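Local atomic coordinates of homoserine O-acetyltransferase (Pseudomonas veronii, PDB entry 5EFZ), a protein that hydrolyses ethyl acetate to ethanol and acetate in the degradation of short-chain methyl ketones, and belongs to the alpha/beta hydrolase superfamily. Residues Lys221-Met226 against Trp271-Gly276; Gly176-Ser181 against Leu314-Met319. All coordinates share one frame; numbering follows the deposited sequence.

Contact 1 of 2, residues Lys221-Met226 against Trp271-Gly276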
ATOM      1  N   LYS A 221      10.051   6.195   1.881  1.00 15.85           N
ATOM      2  CA  LYS A 221       9.816   5.036   1.009  1.00 18.89           C
ATOM      3  C   LYS A 221       8.401   4.495   1.187  1.00 18.61           C
ATOM      4  O   LYS A 221       7.740   4.100   0.217  1.00 19.20           O
ATOM      5  CB  LYS A 221      10.821   3.925   1.285  1.00 21.46           C
ATOM      6  CG  LYS A 221      12.193   4.152   0.702  1.00 25.82           C
ATOM      7  CD  LYS A 221      12.947   2.818   0.798  1.00 30.00           C
ATOM      8  CE  LYS A 221      14.361   2.872   0.326  1.00 35.58           C
ATOM      9  NZ  LYS A 221      15.005   1.517   0.505  1.00 31.95           N
ATOM     10  N   LEU A 222       7.928   4.468   2.431  1.00 15.71           N
ATOM     11  CA  LEU A 222       6.559   3.999   2.683  1.00 17.91           C
ATOM     12  C   LEU A 222       5.541   4.920   2.042  1.00 16.07           C
ATOM     13  O   LEU A 222       4.518   4.460   1.528  1.00 16.51           O
ATOM     14  CB  LEU A 222       6.297   3.892   4.177  1.00 18.99           C
ATOM     15  CG  LEU A 222       7.042   2.752   4.844  1.00 21.19           C
ATOM     16  CD1 LEU A 222       7.187   2.998   6.371  1.00 23.71           C
ATOM     17  CD2 LEU A 222       6.293   1.431   4.595  1.00 19.26           C
ATOM     18  N   TRP A 223       5.799   6.222   2.080  1.00 16.07           N
ATOM     19  CA  TRP A 223       4.953   7.188   1.391  1.00 14.38           C
ATOM     20  C   TRP A 223       4.977   6.990  -0.123  1.00 18.49           C
ATOM     21  O   TRP A 223       3.984   7.219  -0.797  1.00 19.13           O
ATOM     22  CB  TRP A 223       5.382   8.622   1.730  1.00 16.41           C
ATOM     23  CG  TRP A 223       4.668   9.125   2.933  1.00 16.93           C
ATOM     24  CD1 TRP A 223       5.191   9.310   4.199  1.00 16.78           C
ATOM     25  CD2 TRP A 223       3.286   9.504   3.005  1.00 17.13           C
ATOM     26  NE1 TRP A 223       4.205   9.803   5.043  1.00 15.85           N
ATOM     27  CE2 TRP A 223       3.037   9.939   4.338  1.00 16.14           C
ATOM     28  CE3 TRP A 223       2.244   9.555   2.063  1.00 17.15           C
ATOM     29  CZ2 TRP A 223       1.764  10.376   4.762  1.00 17.66           C
ATOM     30  CZ3 TRP A 223       0.971   9.995   2.491  1.00 19.46           C
ATOM     31  CH2 TRP A 223       0.762  10.418   3.821  1.00 17.68           C
ATOM     32  N   THR A 224       6.107   6.559  -0.665  1.00 16.33           N
ATOM     33  CA  THR A 224       6.171   6.311  -2.098  1.00 16.00           C
ATOM     34  C   THR A 224       5.297   5.101  -2.468  1.00 16.71           C
ATOM     35  O   THR A 224       4.640   5.075  -3.525  1.00 19.00           O
ATOM     36  CB  THR A 224       7.617   6.044  -2.559  1.00 19.69           C
ATOM     37  OG1 THR A 224       8.485   7.081  -2.047  1.00 19.46           O
ATOM     38  CG2 THR A 224       7.690   6.013  -4.112  1.00 15.81           C
ATOM     39  N   LEU A 225       5.340   4.092  -1.614  1.00 15.04           N
ATOM     40  CA  LEU A 225       4.584   2.862  -1.798  1.00 17.69           C
ATOM     41  C   LEU A 225       3.059   3.112  -1.791  1.00 18.06           C
ATOM     42  O   LEU A 225       2.325   2.539  -2.603  1.00 20.19           O
ATOM     43  CB  LEU A 225       4.938   1.857  -0.687  1.00 17.81           C
ATOM     44  CG  LEU A 225       4.125   0.565  -0.696  1.00 21.95           C
ATOM     45  CD1 LEU A 225       4.478  -0.286  -1.930  1.00 21.85           C
ATOM     46  CD2 LEU A 225       4.361  -0.230   0.550  1.00 25.14           C
ATOM     47  N   MET A 226       2.599   3.946  -0.860  1.00 15.62           N
ATOM     48  CA  MET A 226       1.155   4.125  -0.608  1.00 15.77           C
ATOM     49  C   MET A 226       0.590   5.458  -1.115  1.00 15.67           C
ATOM     50  O   MET A 226      -0.612   5.598  -1.221  1.00 15.09           O
ATOM     51  CB  MET A 226       0.849   4.042   0.913  1.00 14.87           C
ATOM     52  CG  MET A 226       1.082   2.638   1.502  1.00 17.63           C
ATOM     53  SD  MET A 226      -0.042   1.410   0.854  1.00 24.68           S
ATOM     54  CE  MET A 226      -1.645   2.043   1.343  1.00 29.70           C
ATOM     55  N   TRP A 271      -0.159  10.964  15.044  1.00 15.24           N
ATOM     56  CA  TRP A 271      -1.044  10.517  16.137  1.00 15.11           C
ATOM     57  C   TRP A 271      -2.434  11.119  15.929  1.00 17.00           C
ATOM     58  O   TRP A 271      -3.472  10.475  16.133  1.00 15.78           O
ATOM     59  CB  TRP A 271      -0.481  10.955  17.511  1.00 15.90           C
ATOM     60  CG  TRP A 271      -1.215  10.394  18.724  1.00 17.78           C
ATOM     61  CD1 TRP A 271      -0.859   9.283  19.471  1.00 23.82           C
ATOM     62  CD2 TRP A 271      -2.375  10.941  19.350  1.00 19.05           C
ATOM     63  NE1 TRP A 271      -1.751   9.112  20.508  1.00 22.80           N
ATOM     64  CE2 TRP A 271      -2.689  10.117  20.453  1.00 22.46           C
ATOM     65  CE3 TRP A 271      -3.186  12.058  19.083  1.00 19.01           C
ATOM     66  CZ2 TRP A 271      -3.787  10.358  21.274  1.00 24.15           C
ATOM     67  CZ3 TRP A 271      -4.292  12.295  19.897  1.00 20.86           C
ATOM     68  CH2 TRP A 271      -4.574  11.456  20.986  1.00 22.79           C
ATOM     69  N   LYS A 272      -2.428  12.381  15.532  1.00 15.66           N
ATOM     70  CA  LYS A 272      -3.659  13.140  15.348  1.00 17.64           C
ATOM     71  C   LYS A 272      -4.466  12.525  14.189  1.00 17.09           C
ATOM     72  O   LYS A 272      -5.674  12.290  14.289  1.00 17.50           O
ATOM     73  CB  LYS A 272      -3.330  14.602  15.053  1.00 14.86           C
ATOM     74  CG  LYS A 272      -4.561  15.500  14.909  1.00 15.79           C
ATOM     75  CD  LYS A 272      -4.172  16.893  14.366  1.00 17.31           C
ATOM     76  CE  LYS A 272      -3.036  17.562  15.152  1.00 20.33           C
ATOM     77  NZ  LYS A 272      -2.895  18.965  14.587  1.00 19.07           N
ATOM     78  N   TRP A 273      -3.768  12.337  13.075  1.00 14.25           N
ATOM     79  CA  TRP A 273      -4.341  11.748  11.864  1.00 17.14           C
ATOM     80  C   TRP A 273      -4.992  10.398  12.184  1.00 16.13           C
ATOM     81  O   TRP A 273      -6.122  10.121  11.761  1.00 15.66           O
ATOM     82  CB  TRP A 273      -3.213  11.622  10.818  1.00 16.83           C
ATOM     83  CG  TRP A 273      -3.435  10.784   9.569  1.00 18.93           C
ATOM     84  CD1 TRP A 273      -4.615  10.315   9.033  1.00 19.15           C
ATOM     85  CD2 TRP A 273      -2.385  10.312   8.711  1.00 17.29           C
ATOM     86  NE1 TRP A 273      -4.337   9.562   7.881  1.00 18.65           N
ATOM     87  CE2 TRP A 273      -2.978   9.560   7.673  1.00 19.47           C
ATOM     88  CE3 TRP A 273      -0.993  10.447   8.741  1.00 16.92           C
ATOM     89  CZ2 TRP A 273      -2.214   8.944   6.658  1.00 18.74           C
ATOM     90  CZ3 TRP A 273      -0.233   9.826   7.736  1.00 20.10           C
ATOM     91  CH2 TRP A 273      -0.853   9.093   6.712  1.00 19.47           C
ATOM     92  N   GLN A 274      -4.284   9.549  12.928  1.00 17.25           N
ATOM     93  CA  GLN A 274      -4.823   8.230  13.280  1.00 15.06           C
ATOM     94  C   GLN A 274      -6.194   8.262  13.954  1.00 17.40           C
ATOM     95  O   GLN A 274      -6.965   7.305  13.874  1.00 17.89           O
ATOM     96  CB  GLN A 274      -3.862   7.517  14.241  1.00 16.68           C
ATOM     97  CG  GLN A 274      -2.642   6.932  13.562  1.00 17.30           C
ATOM     98  CD  GLN A 274      -1.774   6.161  14.541  1.00 20.50           C
ATOM     99  OE1 GLN A 274      -1.455   6.665  15.629  1.00 21.16           O
ATOM    100  NE2 GLN A 274      -1.398   4.921  14.177  1.00 17.00           N
ATOM    101  N   ARG A 275      -6.458   9.343  14.672  1.00 15.59           N
ATOM    102  CA  ARG A 275      -7.623   9.385  15.571  1.00 15.90           C
ATOM    103  C   ARG A 275      -8.734  10.326  15.138  1.00 17.72           C
ATOM    104  O   ARG A 275      -9.708  10.494  15.873  1.00 18.95           O
ATOM    105  CB  ARG A 275      -7.143   9.749  16.974  1.00 16.69           C
ATOM    106  CG  ARG A 275      -6.515   8.532  17.682  1.00 20.34           C
ATOM    107  CD  ARG A 275      -5.538   8.919  18.759  1.00 20.68           C
ATOM    108  NE  ARG A 275      -4.861   7.711  19.259  1.00 20.46           N
ATOM    109  CZ  ARG A 275      -3.783   7.176  18.682  1.00 21.90           C
ATOM    110  NH1 ARG A 275      -3.237   7.740  17.606  1.00 21.98           N
ATOM    111  NH2 ARG A 275      -3.259   6.064  19.172  1.00 24.83           N
ATOM    112  N   GLY A 276      -8.613  10.899  13.939  1.00 16.48           N
ATOM    113  CA  GLY A 276      -9.689  11.759  13.413  1.00 19.37           C
ATOM    114  C   GLY A 276     -11.020  10.999  13.458  1.00 21.80           C
ATOM    115  O   GLY A 276     -11.130   9.911  12.905  1.00 22.23           O
TER
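W223 and W273 meet through the outer rims of their indoles, joining helix 213-227 to helix 263-274. Both helices belong to the helical insertion between strands 170-174 and 296-300, where many alpha/beta hydrolases carry their lid. Along 221-226, K221 comes first and forms salt bridges with E189 and E193 of the second subunit; L222 packs on its own copy there. Of these residues W223 alone reaches 271-276, with the far end of its ring. Its CZ2 lies 3.5 Å from CH2 of W273. The two side chains come from opposite directions; their six-membered rings are 5.6 Å apart at the centroids with planes inclined by 27°, and neither lies over the face of the other, so this is a rim contact and not a stack. The nearest CA atoms, those of W223 and W273, are 14.7 Å apart, which shows that the indoles alone span the gap. W273 swings CG away from its own backbone N (chi1 167°), sending the indole toward W223, while NE1 is bonded to D184. The side chain of W223 is about 4 Å from that of H334, and that of W273 about 5 Å from that of S151, both inferred catalytic residues, which is consistent with a pair lining the active-site pocket. Further along, the carbonyl of L225 accepts a bond from H183 of the second subunit, and M226 packs on its own copy. Behind W273 the chain is tied by R275, whose NH1 bonds W271 O at 3.1 Å on a lone pair in the carbonyl plane and Q274 OE1 at 2.9 Å, while NE1 of W271 sits 3.3 Å above the centre of the R275 guanidinium.

Contact 2 of 2, residues Gly176-Ser181 against Leu314-Met319. With EDO (1,2-ethanediol), chain M; EDO (1,2-ethanediol), chain K; EDO (1,2-ethanediol), chain H.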
ATOM      1  N   GLY A 176     -10.092  12.571   2.044  1.00 15.47           N
ATOM      2  CA  GLY A 176     -10.016  12.275   3.466  1.00 16.31           C
ATOM      3  C   GLY A 176     -11.371  11.845   4.002  1.00 19.12           C
ATOM      4  O   GLY A 176     -12.406  12.009   3.331  1.00 20.72           O
ATOM      5  N   THR A 177     -11.386  11.284   5.212  1.00 16.86           N
ATOM      6  CA  THR A 177     -12.643  10.783   5.786  1.00 15.86           C
ATOM      7  C   THR A 177     -12.986  11.468   7.100  1.00 17.38           C
ATOM      8  O   THR A 177     -12.141  12.135   7.740  1.00 17.13           O
ATOM      9  CB  THR A 177     -12.575   9.266   6.048  1.00 19.62           C
ATOM     10  OG1 THR A 177     -11.408   9.004   6.825  1.00 18.90           O
ATOM     11  CG2 THR A 177     -12.468   8.466   4.737  1.00 19.88           C
ATOM     12  N   ALA A 178     -14.229  11.286   7.513  1.00 17.57           N
ATOM     13  CA  ALA A 178     -14.731  11.875   8.731  1.00 17.85           C
ATOM     14  C   ALA A 178     -14.426  10.997   9.949  1.00 20.56           C
ATOM     15  O   ALA A 178     -14.348  11.499  11.058  1.00 21.31           O
ATOM     16  CB  ALA A 178     -16.253  12.121   8.609  1.00 18.05           C
ATOM     17  N   ARG A 179     -14.300   9.688   9.746  1.00 18.92           N
ATOM     18  CA  ARG A 179     -13.875   8.785  10.822  1.00 19.74           C
ATOM     19  C   ARG A 179     -12.821   7.838  10.286  1.00 19.69           C
ATOM     20  O   ARG A 179     -13.055   7.142   9.301  1.00 21.20           O
ATOM     21  CB  ARG A 179     -15.044   7.957  11.382  1.00 23.53           C
ATOM     22  CG  ARG A 179     -14.580   6.966  12.488  1.00 28.82           C
ATOM     23  CD  ARG A 179     -15.732   6.509  13.382  1.00 30.77           C
ATOM     24  NE  ARG A 179     -16.641   5.594  12.699  1.00 30.40           N
ATOM     25  CZ  ARG A 179     -17.798   5.170  13.212  1.00 31.54           C
ATOM     26  NH1 ARG A 179     -18.200   5.583  14.424  1.00 30.14           N
ATOM     27  NH2 ARG A 179     -18.552   4.333  12.504  1.00 30.01           N
ATOM     28  N   ASN A 180     -11.659   7.818  10.925  1.00 18.04           N
ATOM     29  CA  ASN A 180     -10.520   7.121  10.348  1.00 18.69           C
ATOM     30  C   ASN A 180     -10.695   5.592  10.401  1.00 19.80           C
ATOM     31  O   ASN A 180     -11.190   5.035  11.404  1.00 22.72           O
ATOM     32  CB  ASN A 180      -9.234   7.556  11.075  1.00 17.93           C
ATOM     33  CG  ASN A 180      -7.988   7.171  10.313  1.00 21.70           C
ATOM     34  OD1 ASN A 180      -7.014   6.656  10.893  1.00 22.40           O
ATOM     35  ND2 ASN A 180      -8.005   7.401   9.009  1.00 19.55           N
ATOM     36  N   SER A 181     -10.279   4.903   9.337  1.00 19.21           N
ATOM     37  CA  SER A 181     -10.444   3.439   9.277  1.00 19.55           C
ATOM     38  C   SER A 181      -9.339   2.697  10.002  1.00 21.19           C
ATOM     39  O   SER A 181      -8.288   3.275  10.286  1.00 22.60           O
ATOM     40  CB  SER A 181     -10.458   2.965   7.833  1.00 18.66           C
ATOM     41  OG  SER A 181      -9.203   3.252   7.209  1.00 19.73           O
ATOM     42  N   LEU A 314     -17.344   7.286  -0.238  1.00 16.63           N
ATOM     43  CA  LEU A 314     -18.729   7.125  -0.666  1.00 20.25           C
ATOM     44  C   LEU A 314     -19.617   6.708   0.526  1.00 21.83           C
ATOM     45  O   LEU A 314     -20.752   7.188   0.672  1.00 20.35           O
ATOM     46  CB  LEU A 314     -18.812   6.110  -1.802  1.00 22.38           C
ATOM     47  CG  LEU A 314     -20.226   5.832  -2.332  1.00 24.20           C
ATOM     48  CD1 LEU A 314     -20.908   7.121  -2.849  1.00 24.46           C
ATOM     49  CD2 LEU A 314     -20.192   4.752  -3.389  1.00 22.12           C
ATOM     50  N   SER A 315     -19.107   5.816   1.388  1.00 20.98           N
ATOM     51  CA  SER A 315     -19.933   5.302   2.477  1.00 21.80           C
ATOM     52  C   SER A 315     -20.286   6.420   3.450  1.00 21.15           C
ATOM     53  O   SER A 315     -21.380   6.410   4.026  1.00 24.07           O
ATOM     54  CB  SER A 315     -19.249   4.149   3.218  1.00 25.18           C
ATOM     55  OG  SER A 315     -18.115   4.605   3.922  1.00 29.67           O
ATOM     56  N   GLU A 316     -19.392   7.387   3.607  1.00 18.39           N
ATOM     57  CA  GLU A 316     -19.664   8.561   4.461  1.00 19.13           C
ATOM     58  C   GLU A 316     -20.589   9.570   3.752  1.00 20.42           C
ATOM     59  O   GLU A 316     -21.490  10.152   4.376  1.00 21.68           O
ATOM     60  CB  GLU A 316     -18.366   9.252   4.866  1.00 17.45           C
ATOM     61  CG  GLU A 316     -17.487   8.369   5.773  1.00 20.47           C
ATOM     62  CD  GLU A 316     -16.250   9.073   6.330  1.00 22.62           C
ATOM     63  OE1 GLU A 316     -15.774  10.105   5.762  1.00 22.84           O
ATOM     64  OE2 GLU A 316     -15.761   8.582   7.368  1.00 21.68           O
ATOM     65  N   GLN A 317     -20.367   9.775   2.459  1.00 19.71           N
ATOM     66  CA  GLN A 317     -21.180  10.750   1.721  1.00 21.09           C
ATOM     67  C   GLN A 317     -22.669  10.397   1.785  1.00 21.17           C
ATOM     68  O   GLN A 317     -23.533  11.277   1.894  1.00 21.06           O
ATOM     69  CB  GLN A 317     -20.728  10.859   0.263  1.00 20.49           C
ATOM     70  CG  GLN A 317     -21.483  11.965  -0.508  1.00 21.57           C
ATOM     71  CD  GLN A 317     -22.739  11.432  -1.205  1.00 24.60           C
ATOM     72  OE1 GLN A 317     -22.778  10.264  -1.610  1.00 20.91           O
ATOM     73  NE2 GLN A 317     -23.760  12.299  -1.376  1.00 26.14           N
ATOM     74  N   LYS A 318     -22.961   9.104   1.767  1.00 21.40           N
ATOM     75  CA  LYS A 318     -24.341   8.640   1.832  1.00 25.56           C
ATOM     76  C   LYS A 318     -25.032   9.050   3.110  1.00 25.01           C
ATOM     77  O   LYS A 318     -26.255   9.064   3.159  1.00 24.55           O
ATOM     78  CB  LYS A 318     -24.388   7.118   1.679  1.00 27.64           C
ATOM     79  CG  LYS A 318     -24.014   6.648   0.272  1.00 31.18           C
ATOM     80  CD  LYS A 318     -24.169   5.137   0.159  1.00 36.08           C
ATOM     81  CE  LYS A 318     -23.713   4.611  -1.191  1.00 39.13           C
ATOM     82  NZ  LYS A 318     -23.611   3.113  -1.110  1.00 43.92           N
ATOM     83  N   MET A 319     -24.254   9.383   4.143  1.00 22.10           N
ATOM     84  CA  MET A 319     -24.794   9.768   5.453  1.00 24.15           C
ATOM     85  C   MET A 319     -24.873  11.291   5.678  1.00 24.14           C
ATOM     86  O   MET A 319     -25.332  11.752   6.731  1.00 24.99           O
ATOM     87  CB  MET A 319     -23.950   9.140   6.580  1.00 26.91           C
ATOM     88  CG  MET A 319     -24.077   7.618   6.672  1.00 28.61           C
ATOM     89  SD  MET A 319     -23.014   6.974   7.986  1.00 36.81           S
ATOM     90  CE  MET A 319     -23.445   5.237   7.947  1.00 85.77           C
TER
HETATM   91  C1  EDO M 407     -14.231   5.300   6.344  1.00 38.75           C
HETATM   92  O1  EDO M 407     -13.427   5.065   7.492  1.00 39.97           O
HETATM   93  C2  EDO M 407     -15.699   5.214   6.751  1.00 34.10           C
HETATM   94  O2  EDO M 407     -15.951   6.015   7.917  1.00 26.00           O
HETATM   95  C1  EDO K 405      -9.183   5.460  14.909  1.00 44.33           C
HETATM   96  O1  EDO K 405      -9.084   4.548  13.793  1.00 47.53           O
HETATM   97  C2  EDO K 405     -10.648   5.834  15.188  1.00 42.77           C
HETATM   98  O2  EDO K 405     -11.469   6.027  14.009  1.00 37.34           O
HETATM   99  C1  EDO H 402     -20.000   2.223  -0.159  1.00 49.04           C
HETATM  100  O1  EDO H 402     -21.309   2.556   0.334  1.00 49.14           O
HETATM  101  C2  EDO H 402     -20.123   1.305  -1.372  1.00 50.26           C
HETATM  102  O2  EDO H 402     -18.899   1.359  -2.130  1.00 49.46           O
HETATM  103  O   HOH W   1     -15.317  11.027   3.244  1.00 20.00           O
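The carboxylate of E316 meets the loop 176-181 with both of its oxygens. On one side of its plane stands CB of A178, 3.5 Å from OE1, and on the other CB of T177, 3.3 Å from the same oxygen. Two successive backbone N-H groups meet the oxygens on their syn sides: A178 N reaches OE1 at 2.6 Å, nearly straight at 165° and tilted 16° from the carboxylate plane, and R179 N reaches OE2 at 3.0 Å, somewhat more tilted. Each oxygen has a further donor. A water gives one hydrogen to OE1 and the other to the carbonyl of G176, and a hydroxyl of an ethanediol, probably from the crystallisation liquor, gives a bond of 2.6 Å to OE2 from its O2. The two N-H bonds and the water would hold the carboxylate's rotation; the diol adds a fourth bond in this crystal. The chain of E316 is extended beyond CG, its chi2 of -174° carrying the carboxylate straight across from the helix to the loop. With an alanine here the N-H groups of A178 and R179 would probably be left without these acceptors, and the loop would be freer to shift. R179 turns its guanidinium elsewhere, to S279 and the carbonyl of G284. Within the alpha/beta hydrolase fold the loop leaves strand 170-174, and S181 N-caps helix 182-196, its OG accepting the backbone N-H of D184. Helix 310-317, which bears E316, connects the parallel neighbours 296-300 and 324-325, and Y158 of helix 152-163 touches both A178 and E316.

In the fold
Both contacts are buried, yet contact 1 lies nearer the middle, about 12 Å from the centre of the chain against about 16 Å for contact 2, measured from the centre of each contact. Their own centres are about 17 Å apart. Along the sequence contact 1 is nested within the loop closed by contact 2. Contact 1 joins two helices of the insertion by aromatic rims alone, whereas contact 2 fixes a loop following a sheet strand to a helix by hydrogen bonds from backbone N-H groups to a carboxylate, with water and diol adding to the bonding. The two are coupled directly: G276 O and N180 N, 2.9 Å apart, probably form a hydrogen bond linking 271-276 to 176-181.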